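Local coordinates for pirin family protein (Acinetobacter baumannii, PDB 6D0P), which probably acts as an iron-dependent quercetin 2,3-dioxygenase of the pirin family, built from two cupin domains, and holds manganese in this crystal, at residues H15-W18 with P24-N27; N27-D32 with K226-L231; L44-P49 with V209-A214. One frame throughout, in Å; residues are numbered along the deposited sequence. Where two conformers were deposited one is given.

Overall arrangement
Contacts 2 and 3 lie where the two cupin domains of the pirin fold meet, and contact 1 is the adjoining hairpin of the N-terminal sheet, between edge strand 17-19 and strand 23-30. Contact 2 begins where contact 1 ends, sharing N27, and carries strand 23-30 across to strand 227-231 of the C-terminal domain. Contact 3, nested in the loop that contact 2 closes, sets the next strand, 41-52, against strand 205-210 and the corner after it. Centres of contacts 2 and 3 are about 11 Å apart, those of contacts 1 and 2 about 13 Å. Neighbouring strands of one sheet thus face neighbouring strands of the other, making a single interdomain interface beside the hairpin.

Contact 1: residues H15-W18 with P24-N27; sequences HMHW and PVYN
M16, a selenomethionine deposited in two conformers, of which one is described, runs from the Y26 ring past the backbone of V25 to P24. Its CB sits over a face of the Y26 ring, 3.9 Å from the ring centroid and displaced toward the rim on the CE2-CZ side, a CH-pi contact. With CG anti to the backbone N (chi1 -172°), the chain in this conformer heads along the neighbouring strand, and CG passes 3.3 Å from V25 O. Bends at the next two torsions then bring SE to 3.7 Å from P24 CB, and the terminal CE closes on the same proline carbon. The backbone beneath is an antiparallel beta hairpin at the edge of the N-terminal cupin sheet: H17 and V25 form a hydrogen-bonded pair, with H17 N giving to V25 O and V25 N to H17 O, both bonds 2.9 Å and nearly straight. W18 and P24 follow as a non-hydrogen-bonded pair. Here P24 CB stands almost squarely over the six-membered ring of W18, 3.7 Å from its centroid and 9° off the normal, and SE of M16 lies over a face of the indole as well. Y50 meets the same tryptophan edge-to-face. On the sheet face that carries H17 and V25, the imidazole receives CG2 of V25 over one face, 3.5 Å from H17 CE1, while N27 CB comes near the ring edge. Water 1 lies in the plane of that imidazole, 2.8 Å from H17 ND1; it also donates to H15 O and accepts from N27 N, linking the loop at H15 and the H17 ring to the backbone of N27, beyond the H17-V25 pair. At its polar end N27 is held by R33, which bonds OD1, and by D45, which takes a hydrogen bond from ND2.

Contact 2: residues N27-D32 with K226-L231; sequences NLFSYD and KTVAIL
V228 of the C-terminal cupin domain points its two methyls at L28 and F29, which form a classic beta bulge opposite L44 in the N-terminal cupin sheet. The contact is buried, joins the two domains and has no hydrogen bond across it. Its tight part is CG1 of V228, which lies 3.3 Å from L28 O, a close approach of a methyl to a backbone carbonyl. A chi1 of 55° puts CG1 between the backbone N and the carbonyl carbon, against L28 O, and CG2 anti to the N. The bulge turns both L28 and F29 toward strand 227-231, and L207 and V209 of the adjacent strand 205-210 fill in around them.

The rest is looser. V228 CG2 comes obliquely to the F29 ring, 4.0 Å from F29 CD2, with the two side chains crossing at about a right angle. Beyond F29 the chain draws away from strand 227-231. At the other end, in the conformer described, the tip of the partly exposed K226 leads away and its ammonium makes a cation-pi contact with Y26. There L28 CD2 comes no closer than 3.8 Å to K226 O and 4.2 Å to K226 CB.

Contact 3: residues L44-P49 with V209-A214; sequences LDYAAP and VVLEGA
The flat ring of Y46 meets the branched end of L211, joining strand 41-52 of the N-terminal cupin domain to the corner after strand 205-210 in the C-terminal one. The side chains slant across each other, and L211 CD2 lies over one face of the phenol as a CH-pi contact, 3.8 Å from the ring centroid and 14° off the normal. CD2 is displaced toward the CG end of the ring; L211 CB lies nearer the other end, 3.8 Å from Y46 CZ, so the leucine spans much of the ring's length. The opposite face looks onto the backbone N of A48, which sits above the ring centre. Y46 CB points at the partner segment, and CG anti to the backbone N (chi1 172°) carries the ring across to L211.

L44 and V209 instead reach toward each other tip to tip, L44 CD1 standing 3.7 Å from V209 CG2 and 3.9 Å from V209 CG1. The polar ends of Y46 and E212 also have partners beyond the contact: E124 hydrogen-bonds the phenol, and K247 forms a salt bridge with the carboxylate. Between the phenol and the carboxylate, water 2 donates to Y46 OH, at 2.9 Å, and to E212 OE1, at 2.7 Å.

Contact 1: residues H15-W18 with P24-N27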
ATOM      1  N   HIS A  15      -7.912  12.762  -9.929  1.00 18.59           N
ATOM      2  CA  HIS A  15      -8.982  12.151 -10.697  1.00 20.88           C
ATOM      3  C   HIS A  15      -9.340  10.808 -10.059  1.00 19.57           C
ATOM      4  O   HIS A  15      -8.560   9.892 -10.124  1.00 20.45           O
ATOM      5  CB  HIS A  15      -8.524  11.943 -12.146  1.00 24.78           C
ATOM      6  CG  HIS A  15      -9.636  11.773 -13.126  1.00 29.09           C
ATOM      7  ND1 HIS A  15      -9.434  11.892 -14.495  1.00 32.73           N
ATOM      8  CD2 HIS A  15     -10.960  11.548 -12.950  1.00 31.45           C
ATOM      9  CE1 HIS A  15     -10.587  11.711 -15.118  1.00 34.11           C
ATOM     10  NE2 HIS A  15     -11.535  11.493 -14.193  1.00 34.81           N
HETATM   11  N   MSE A  16     -10.520  10.713  -9.453  0.70 19.19           N
HETATM   12  CA  MSE A  16     -10.951   9.482  -8.749  0.70 18.79           C
HETATM   13  C   MSE A  16     -11.618   8.478  -9.649  0.70 18.69           C
HETATM   14  O   MSE A  16     -12.292   8.839 -10.616  0.70 18.95           O
HETATM   15  CB  MSE A  16     -11.947   9.893  -7.653  0.70 19.34           C
HETATM   16  CG  MSE A  16     -12.354   8.768  -6.688  0.70 20.66           C
HETATM   17 SE   MSE A  16     -14.080   8.006  -7.270  0.70 22.70          SE
HETATM   18  CE  MSE A  16     -15.227   9.302  -6.326  0.70 21.84           C
ATOM     19  N   HIS A  17     -11.431   7.200  -9.342  1.00 17.69           N
ATOM     20  CA  HIS A  17     -12.138   6.125 -10.048  1.00 17.71           C
ATOM     21  C   HIS A  17     -12.640   5.154  -8.975  1.00 16.46           C
ATOM     22  O   HIS A  17     -12.086   5.099  -7.860  1.00 14.84           O
ATOM     23  CB  HIS A  17     -11.285   5.436 -11.127  1.00 18.71           C
ATOM     24  CG  HIS A  17     -10.265   4.497 -10.596  1.00 18.20           C
ATOM     25  ND1 HIS A  17      -8.995   4.904 -10.233  1.00 18.12           N
ATOM     26  CD2 HIS A  17     -10.308   3.162 -10.396  1.00 18.83           C
ATOM     27  CE1 HIS A  17      -8.325   3.865  -9.781  1.00 19.26           C
ATOM     28  NE2 HIS A  17      -9.106   2.782  -9.887  1.00 18.54           N
ATOM     29  N   TRP A  18     -13.653   4.380  -9.333  1.00 15.79           N
ATOM     30  CA  TRP A  18     -14.260   3.439  -8.427  1.00 15.68           C
ATOM     31  C   TRP A  18     -13.731   2.026  -8.652  1.00 16.20           C
ATOM     32  O   TRP A  18     -13.632   1.570  -9.808  1.00 15.31           O
ATOM     33  CB  TRP A  18     -15.785   3.455  -8.600  1.00 16.72           C
ATOM     34  CG  TRP A  18     -16.457   4.649  -8.007  1.00 17.12           C
ATOM     35  CD1 TRP A  18     -16.723   5.846  -8.608  1.00 19.15           C
ATOM     36  CD2 TRP A  18     -16.933   4.762  -6.658  1.00 17.63           C
ATOM     37  NE1 TRP A  18     -17.356   6.687  -7.730  1.00 19.47           N
ATOM     38  CE2 TRP A  18     -17.485   6.055  -6.521  1.00 18.47           C
ATOM     39  CE3 TRP A  18     -16.953   3.902  -5.555  1.00 16.62           C
ATOM     40  CZ2 TRP A  18     -18.048   6.506  -5.320  1.00 18.86           C
ATOM     41  CZ3 TRP A  18     -17.527   4.349  -4.377  1.00 17.47           C
ATOM     42  CH2 TRP A  18     -18.063   5.626  -4.268  1.00 17.66           C
ATOM     43  N   PRO A  24     -13.747   4.409  -3.555  1.00 14.60           N
ATOM     44  CA  PRO A  24     -13.528   5.580  -4.393  1.00 14.78           C
ATOM     45  C   PRO A  24     -12.068   5.984  -4.207  1.00 14.66           C
ATOM     46  O   PRO A  24     -11.743   6.579  -3.187  1.00 15.17           O
ATOM     47  CB  PRO A  24     -14.509   6.617  -3.859  1.00 15.14           C
ATOM     48  CG  PRO A  24     -14.644   6.294  -2.400  1.00 15.23           C
ATOM     49  CD  PRO A  24     -14.362   4.801  -2.272  1.00 15.10           C
ATOM     50  N   VAL A  25     -11.222   5.642  -5.174  1.00 14.10           N
ATOM     51  CA  VAL A  25      -9.785   5.786  -4.994  1.00 14.23           C
ATOM     52  C   VAL A  25      -9.147   6.724  -6.027  1.00 14.18           C
ATOM     53  O   VAL A  25      -9.631   6.922  -7.137  1.00 14.65           O
ATOM     54  CB  VAL A  25      -9.102   4.408  -5.068  1.00 14.84           C
ATOM     55  CG1 VAL A  25      -9.538   3.491  -3.934  1.00 15.53           C
ATOM     56  CG2 VAL A  25      -9.339   3.735  -6.413  1.00 15.83           C
ATOM     57  N   TYR A  26      -7.986   7.231  -5.623  1.00 13.85           N
ATOM     58  CA  TYR A  26      -7.081   7.992  -6.460  1.00 13.72           C
ATOM     59  C   TYR A  26      -5.848   7.106  -6.613  1.00 13.36           C
ATOM     60  O   TYR A  26      -5.201   6.761  -5.592  1.00 12.98           O
ATOM     61  CB  TYR A  26      -6.688   9.317  -5.801  1.00 14.56           C
ATOM     62  CG  TYR A  26      -7.848  10.242  -5.550  1.00 16.00           C
ATOM     63  CD1 TYR A  26      -8.655  10.103  -4.427  1.00 17.21           C
ATOM     64  CD2 TYR A  26      -8.201  11.194  -6.487  1.00 17.28           C
ATOM     65  CE1 TYR A  26      -9.752  10.930  -4.215  1.00 17.40           C
ATOM     66  CE2 TYR A  26      -9.300  12.015  -6.302  1.00 18.27           C
ATOM     67  CZ  TYR A  26     -10.058  11.907  -5.153  1.00 18.75           C
ATOM     68  OH  TYR A  26     -11.130  12.734  -4.997  1.00 19.79           O
ATOM     69  N   ASN A  27      -5.597   6.655  -7.822  1.00 13.90           N
ATOM     70  CA  ASN A  27      -4.423   5.857  -8.088  1.00 14.41           C
ATOM     71  C   ASN A  27      -3.226   6.798  -8.022  1.00 14.67           C
ATOM     72  O   ASN A  27      -3.160   7.716  -8.830  1.00 15.13           O
ATOM     73  CB  ASN A  27      -4.455   5.186  -9.460  1.00 15.37           C
ATOM     74  CG  ASN A  27      -3.177   4.420  -9.706  1.00 17.25           C
ATOM     75  OD1 ASN A  27      -2.344   4.840 -10.502  1.00 19.21           O
ATOM     76  ND2 ASN A  27      -2.962   3.375  -8.934  1.00 17.30           N
TER
HETATM   77  O   HOH W   1      -7.572   7.269  -9.961  1.00 12.88           O

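Contact 2: residues N27-D32 with K226-L231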
ATOM      1  N   ASN A  27      -5.597   6.655  -7.822  1.00 13.90           N
ATOM      2  CA  ASN A  27      -4.423   5.857  -8.088  1.00 14.41           C
ATOM      3  C   ASN A  27      -3.226   6.798  -8.022  1.00 14.67           C
ATOM      4  O   ASN A  27      -3.160   7.716  -8.830  1.00 15.13           O
ATOM      5  CB  ASN A  27      -4.455   5.186  -9.460  1.00 15.37           C
ATOM      6  CG  ASN A  27      -3.177   4.420  -9.706  1.00 17.25           C
ATOM      7  OD1 ASN A  27      -2.344   4.840 -10.502  1.00 19.21           O
ATOM      8  ND2 ASN A  27      -2.962   3.375  -8.934  1.00 17.30           N
ATOM      9  N   LEU A  28      -2.327   6.587  -7.087  1.00 14.38           N
ATOM     10  CA  LEU A  28      -1.171   7.502  -6.945  1.00 15.64           C
ATOM     11  C   LEU A  28       0.031   6.987  -7.740  1.00 17.09           C
ATOM     12  O   LEU A  28       0.876   7.787  -8.152  1.00 16.88           O
ATOM     13  CB  LEU A  28      -0.864   7.704  -5.470  1.00 16.08           C
ATOM     14  CG  LEU A  28      -2.033   8.252  -4.659  1.00 17.34           C
ATOM     15  CD1 LEU A  28      -1.573   8.641  -3.268  1.00 19.34           C
ATOM     16  CD2 LEU A  28      -2.678   9.434  -5.371  1.00 18.56           C
ATOM     17  N   PHE A  29       0.123   5.683  -7.943  1.00 15.29           N
ATOM     18  CA  PHE A  29       1.139   5.164  -8.852  1.00 16.38           C
ATOM     19  C   PHE A  29       0.736   3.755  -9.289  1.00 16.14           C
ATOM     20  O   PHE A  29      -0.017   3.019  -8.599  1.00 13.93           O
ATOM     21  CB  PHE A  29       2.565   5.225  -8.271  1.00 15.47           C
ATOM     22  CG  PHE A  29       2.873   4.388  -7.055  1.00 14.68           C
ATOM     23  CD1 PHE A  29       3.001   3.008  -7.143  1.00 15.33           C
ATOM     24  CD2 PHE A  29       3.116   4.987  -5.825  1.00 14.72           C
ATOM     25  CE1 PHE A  29       3.305   2.260  -6.010  1.00 15.38           C
ATOM     26  CE2 PHE A  29       3.454   4.248  -4.713  1.00 15.17           C
ATOM     27  CZ  PHE A  29       3.551   2.876  -4.810  1.00 15.21           C
ATOM     28  N   SER A  30       1.268   3.405 -10.450  1.00 17.43           N
ATOM     29  CA  SER A  30       1.059   2.112 -11.050  1.00 18.57           C
ATOM     30  C   SER A  30       2.310   1.669 -11.824  1.00 18.05           C
ATOM     31  O   SER A  30       2.931   2.470 -12.508  1.00 19.34           O
ATOM     32  CB  SER A  30      -0.150   2.135 -11.955  1.00 20.35           C
ATOM     33  OG  SER A  30      -0.261   0.896 -12.644  1.00 22.86           O
ATOM     34  N   TYR A  31       2.571   0.363 -11.802  1.00 19.41           N
ATOM     35  CA  TYR A  31       3.693  -0.262 -12.520  1.00 20.68           C
ATOM     36  C   TYR A  31       3.493  -0.099 -14.034  1.00 23.11           C
ATOM     37  O   TYR A  31       4.441  -0.171 -14.797  1.00 22.00           O
ATOM     38  CB  TYR A  31       3.794  -1.757 -12.199  1.00 20.99           C
ATOM     39  CG  TYR A  31       2.676  -2.602 -12.737  1.00 22.15           C
ATOM     40  CD1 TYR A  31       2.750  -3.149 -14.010  1.00 24.24           C
ATOM     41  CD2 TYR A  31       1.554  -2.872 -11.980  1.00 22.01           C
ATOM     42  CE1 TYR A  31       1.714  -3.906 -14.532  1.00 25.38           C
ATOM     43  CE2 TYR A  31       0.526  -3.656 -12.468  1.00 24.09           C
ATOM     44  CZ  TYR A  31       0.597  -4.159 -13.758  1.00 26.29           C
ATOM     45  OH  TYR A  31      -0.420  -4.929 -14.246  1.00 26.96           O
ATOM     46  N   ASP A  32       2.247   0.095 -14.430  1.00 23.96           N
ATOM     47  CA  ASP A  32       1.889   0.189 -15.835  1.00 32.13           C
ATOM     48  C   ASP A  32       2.387   1.516 -16.417  1.00 32.70           C
ATOM     49  O   ASP A  32       2.576   1.608 -17.606  1.00 32.18           O
ATOM     50  CB  ASP A  32       0.374   0.074 -16.039  1.00 39.01           C
ATOM     51  CG  ASP A  32      -0.000  -0.279 -17.469  1.00 48.81           C
ATOM     52  OD1 ASP A  32       0.524  -1.295 -17.980  1.00 54.70           O
ATOM     53  OD2 ASP A  32      -0.801   0.470 -18.066  1.00 59.95           O
ATOM     54  N   LYS A 226      -2.236  13.834  -2.321  1.00 16.40           N
ATOM     55  CA  LYS A 226      -2.475  12.919  -3.431  0.50 17.46           C
ATOM     56  C   LYS A 226      -1.254  12.938  -4.354  1.00 16.97           C
ATOM     57  O   LYS A 226      -1.414  12.968  -5.581  1.00 17.05           O
ATOM     58  CB  LYS A 226      -3.735  13.299  -4.219  0.50 18.92           C
ATOM     59  CG  LYS A 226      -5.014  13.516  -3.419  0.50 21.14           C
ATOM     60  CD  LYS A 226      -6.199  13.852  -4.317  0.50 22.15           C
ATOM     61  CE  LYS A 226      -7.327  14.587  -3.627  0.50 23.78           C
ATOM     62  NZ  LYS A 226      -7.937  13.780  -2.550  0.50 25.89           N
ATOM     63  N   THR A 227      -0.047  12.942  -3.763  1.00 16.12           N
ATOM     64  CA  THR A 227       1.190  13.041  -4.562  1.00 17.84           C
ATOM     65  C   THR A 227       2.191  11.950  -4.161  1.00 16.98           C
ATOM     66  O   THR A 227       2.280  11.567  -2.966  1.00 18.03           O
ATOM     67  CB  THR A 227       1.879  14.403  -4.362  1.00 20.57           C
ATOM     68  OG1 THR A 227       1.050  15.479  -4.828  1.00 22.39           O
ATOM     69  CG2 THR A 227       3.193  14.526  -5.102  1.00 21.26           C
ATOM     70  N   VAL A 228       2.910  11.438  -5.151  1.00 15.55           N
ATOM     71  CA  VAL A 228       4.055  10.580  -4.896  1.00 16.03           C
ATOM     72  C   VAL A 228       5.300  11.256  -5.487  1.00 14.53           C
ATOM     73  O   VAL A 228       5.281  11.700  -6.637  1.00 14.35           O
ATOM     74  CB  VAL A 228       3.900   9.151  -5.453  1.00 17.10           C
ATOM     75  CG1 VAL A 228       3.583   9.117  -6.935  1.00 21.34           C
ATOM     76  CG2 VAL A 228       5.152   8.332  -5.174  1.00 18.58           C
ATOM     77  N   ALA A 229       6.339  11.349  -4.679  1.00 13.81           N
ATOM     78  CA  ALA A 229       7.638  11.830  -5.099  1.00 14.51           C
ATOM     79  C   ALA A 229       8.590  10.630  -5.192  1.00 15.08           C
ATOM     80  O   ALA A 229       8.582   9.753  -4.336  1.00 14.92           O
ATOM     81  CB  ALA A 229       8.179  12.854  -4.133  1.00 14.53           C
ATOM     82  N   ILE A 230       9.442  10.649  -6.211  1.00 15.38           N
ATOM     83  CA  ILE A 230      10.462   9.649  -6.413  1.00 15.26           C
ATOM     84  C   ILE A 230      11.821  10.284  -6.096  1.00 15.60           C
ATOM     85  O   ILE A 230      12.174  11.346  -6.651  1.00 14.21           O
ATOM     86  CB  ILE A 230      10.362   9.112  -7.851  1.00 17.47           C
ATOM     87  CG1 ILE A 230       8.986   8.462  -8.048  1.00 21.10           C
ATOM     88  CG2 ILE A 230      11.506   8.156  -8.177  1.00 18.95           C
ATOM     89  CD1 ILE A 230       8.756   7.916  -9.398  1.00 25.57           C
ATOM     90  N   LEU A 231      12.546   9.680  -5.158  1.00 15.30           N
ATOM     91  CA  LEU A 231      13.888  10.155  -4.799  1.00 16.61           C
ATOM     92  C   LEU A 231      14.919   9.215  -5.441  1.00 17.06           C
ATOM     93  O   LEU A 231      14.588   8.110  -5.889  1.00 19.01           O
ATOM     94  CB  LEU A 231      14.080  10.199  -3.281  1.00 17.35           C
ATOM     95  CG  LEU A 231      13.044  10.950  -2.449  1.00 18.87           C
ATOM     96  CD1 LEU A 231      13.539  11.133  -1.028  1.00 19.86           C
ATOM     97  CD2 LEU A 231      12.660  12.284  -3.028  1.00 20.44           C
TER

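Contact 3: residues L44-P49 with V209-A214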
ATOM      1  N   LEU A  44      -0.426   1.880  -5.889  1.00 14.55           N
ATOM      2  CA  LEU A  44      -0.958   2.510  -4.669  1.00 15.53           C
ATOM      3  C   LEU A  44      -2.260   3.217  -5.035  1.00 15.16           C
ATOM      4  O   LEU A  44      -2.286   4.128  -5.917  1.00 14.40           O
ATOM      5  CB  LEU A  44       0.042   3.494  -4.044  1.00 17.22           C
ATOM      6  CG  LEU A  44      -0.294   3.948  -2.619  1.00 20.01           C
ATOM      7  CD1 LEU A  44       0.894   4.644  -1.967  1.00 24.03           C
ATOM      8  CD2 LEU A  44      -1.503   4.871  -2.582  1.00 20.53           C
ATOM      9  N   ASP A  45      -3.325   2.757  -4.393  1.00 15.21           N
ATOM     10  CA  ASP A  45      -4.656   3.354  -4.522  1.00 15.66           C
ATOM     11  C   ASP A  45      -5.032   3.972  -3.174  1.00 14.35           C
ATOM     12  O   ASP A  45      -4.989   3.290  -2.134  1.00 14.95           O
ATOM     13  CB  ASP A  45      -5.725   2.336  -4.899  1.00 17.11           C
ATOM     14  CG  ASP A  45      -5.792   1.998  -6.375  1.00 20.51           C
ATOM     15  OD1 ASP A  45      -5.219   2.764  -7.190  1.00 22.11           O
ATOM     16  OD2 ASP A  45      -6.466   0.976  -6.695  1.00 23.45           O
ATOM     17  N   TYR A  46      -5.413   5.236  -3.196  1.00 13.65           N
ATOM     18  CA  TYR A  46      -5.795   5.912  -1.961  1.00 13.86           C
ATOM     19  C   TYR A  46      -7.277   6.271  -1.961  1.00 13.51           C
ATOM     20  O   TYR A  46      -7.728   7.092  -2.766  1.00 13.21           O
ATOM     21  CB  TYR A  46      -4.944   7.169  -1.769  1.00 13.98           C
ATOM     22  CG  TYR A  46      -5.354   8.074  -0.638  1.00 14.62           C
ATOM     23  CD1 TYR A  46      -5.657   7.576   0.613  1.00 15.86           C
ATOM     24  CD2 TYR A  46      -5.368   9.448  -0.796  1.00 15.94           C
ATOM     25  CE1 TYR A  46      -5.999   8.413   1.671  1.00 16.37           C
ATOM     26  CE2 TYR A  46      -5.702  10.297   0.252  1.00 17.11           C
ATOM     27  CZ  TYR A  46      -6.031   9.781   1.489  1.00 16.52           C
ATOM     28  OH  TYR A  46      -6.373  10.613   2.528  1.00 16.92           O
ATOM     29  N   ALA A  47      -8.037   5.667  -1.059  1.00 14.74           N
ATOM     30  CA  ALA A  47      -9.420   6.083  -0.866  1.00 14.89           C
ATOM     31  C   ALA A  47      -9.402   7.254   0.118  1.00 16.12           C
ATOM     32  O   ALA A  47      -9.308   7.039   1.335  1.00 17.26           O
ATOM     33  CB  ALA A  47     -10.255   4.948  -0.349  1.00 16.17           C
ATOM     34  N   ALA A  48      -9.389   8.470  -0.403  1.00 14.49           N
ATOM     35  CA  ALA A  48      -9.464   9.650   0.436  1.00 15.82           C
ATOM     36  C   ALA A  48     -10.818   9.650   1.158  1.00 16.31           C
ATOM     37  O   ALA A  48     -11.755   9.012   0.676  1.00 16.36           O
ATOM     38  CB  ALA A  48      -9.281  10.881  -0.406  1.00 16.75           C
ATOM     39  N   PRO A  49     -10.926  10.347   2.288  1.00 17.01           N
ATOM     40  CA  PRO A  49     -12.165  10.335   3.111  1.00 17.42           C
ATOM     41  C   PRO A  49     -13.424  10.548   2.263  1.00 17.37           C
ATOM     42  O   PRO A  49     -13.533  11.549   1.543  1.00 16.98           O
ATOM     43  CB  PRO A  49     -11.964  11.448   4.143  1.00 18.22           C
ATOM     44  CG  PRO A  49     -10.464  11.470   4.323  1.00 18.76           C
ATOM     45  CD  PRO A  49      -9.906  11.193   2.942  1.00 18.11           C
ATOM     46  N   VAL A 209       5.055   9.377  -0.260  1.00 13.47           N
ATOM     47  CA  VAL A 209       3.651   9.528  -0.618  1.00 14.17           C
ATOM     48  C   VAL A 209       3.003  10.504   0.369  1.00 14.54           C
ATOM     49  O   VAL A 209       3.077  10.298   1.576  1.00 14.91           O
ATOM     50  CB  VAL A 209       2.914   8.181  -0.618  1.00 14.73           C
ATOM     51  CG1 VAL A 209       1.439   8.347  -0.994  1.00 16.34           C
ATOM     52  CG2 VAL A 209       3.588   7.186  -1.540  1.00 15.77           C
ATOM     53  N   VAL A 210       2.433  11.574  -0.167  1.00 13.14           N
ATOM     54  CA  VAL A 210       1.717  12.530   0.617  1.00 14.78           C
ATOM     55  C   VAL A 210       0.232  12.301   0.349  1.00 14.10           C
ATOM     56  O   VAL A 210      -0.246  12.565  -0.732  1.00 14.85           O
ATOM     57  CB  VAL A 210       2.150  13.973   0.296  1.00 15.63           C
ATOM     58  CG1 VAL A 210       1.379  14.992   1.130  1.00 16.41           C
ATOM     59  CG2 VAL A 210       3.643  14.134   0.485  1.00 17.70           C
ATOM     60  N   LEU A 211      -0.484  11.782   1.338  1.00 14.12           N
ATOM     61  CA  LEU A 211      -1.898  11.526   1.178  1.00 14.73           C
ATOM     62  C   LEU A 211      -2.702  12.816   1.321  1.00 15.96           C
ATOM     63  O   LEU A 211      -3.619  13.084   0.518  1.00 14.78           O
ATOM     64  CB  LEU A 211      -2.353  10.500   2.219  1.00 15.36           C
ATOM     65  CG  LEU A 211      -1.667   9.143   2.154  1.00 15.65           C
ATOM     66  CD1 LEU A 211      -2.119   8.277   3.323  1.00 16.60           C
ATOM     67  CD2 LEU A 211      -1.926   8.440   0.832  1.00 15.94           C
ATOM     68  N   GLU A 212      -2.337  13.619   2.310  1.00 16.49           N
ATOM     69  CA  GLU A 212      -3.033  14.848   2.626  1.00 18.81           C
ATOM     70  C   GLU A 212      -2.043  15.778   3.324  1.00 17.85           C
ATOM     71  O   GLU A 212      -1.228  15.311   4.098  1.00 17.30           O
ATOM     72  CB  GLU A 212      -4.215  14.521   3.545  1.00 22.32           C
ATOM     73  CG  GLU A 212      -5.149  15.670   3.830  1.00 27.27           C
ATOM     74  CD  GLU A 212      -6.170  15.308   4.908  1.00 35.21           C
ATOM     75  OE1 GLU A 212      -7.002  14.349   4.681  1.00 36.09           O
ATOM     76  OE2 GLU A 212      -6.118  15.937   5.988  1.00 39.71           O
ATOM     77  N   GLY A 213      -2.106  17.066   3.013  1.00 17.76           N
ATOM     78  CA  GLY A 213      -1.247  18.049   3.655  1.00 18.57           C
ATOM     79  C   GLY A 213      -0.265  18.672   2.688  1.00 19.18           C
ATOM     80  O   GLY A 213      -0.547  18.801   1.480  1.00 18.12           O
ATOM     81  N   ALA A 214       0.899  19.042   3.226  1.00 18.58           N
ATOM     82  CA  ALA A 214       1.923  19.758   2.459  1.00 18.79           C
ATOM     83  C   ALA A 214       3.252  19.650   3.196  1.00 18.53           C
ATOM     84  O   ALA A 214       3.345  20.063   4.371  1.00 19.14           O
ATOM     85  CB  ALA A 214       1.540  21.204   2.314  1.00 20.55           C
TER
HETATM   86  O   HOH W   2      -7.324  13.297   2.163  1.00 29.27           O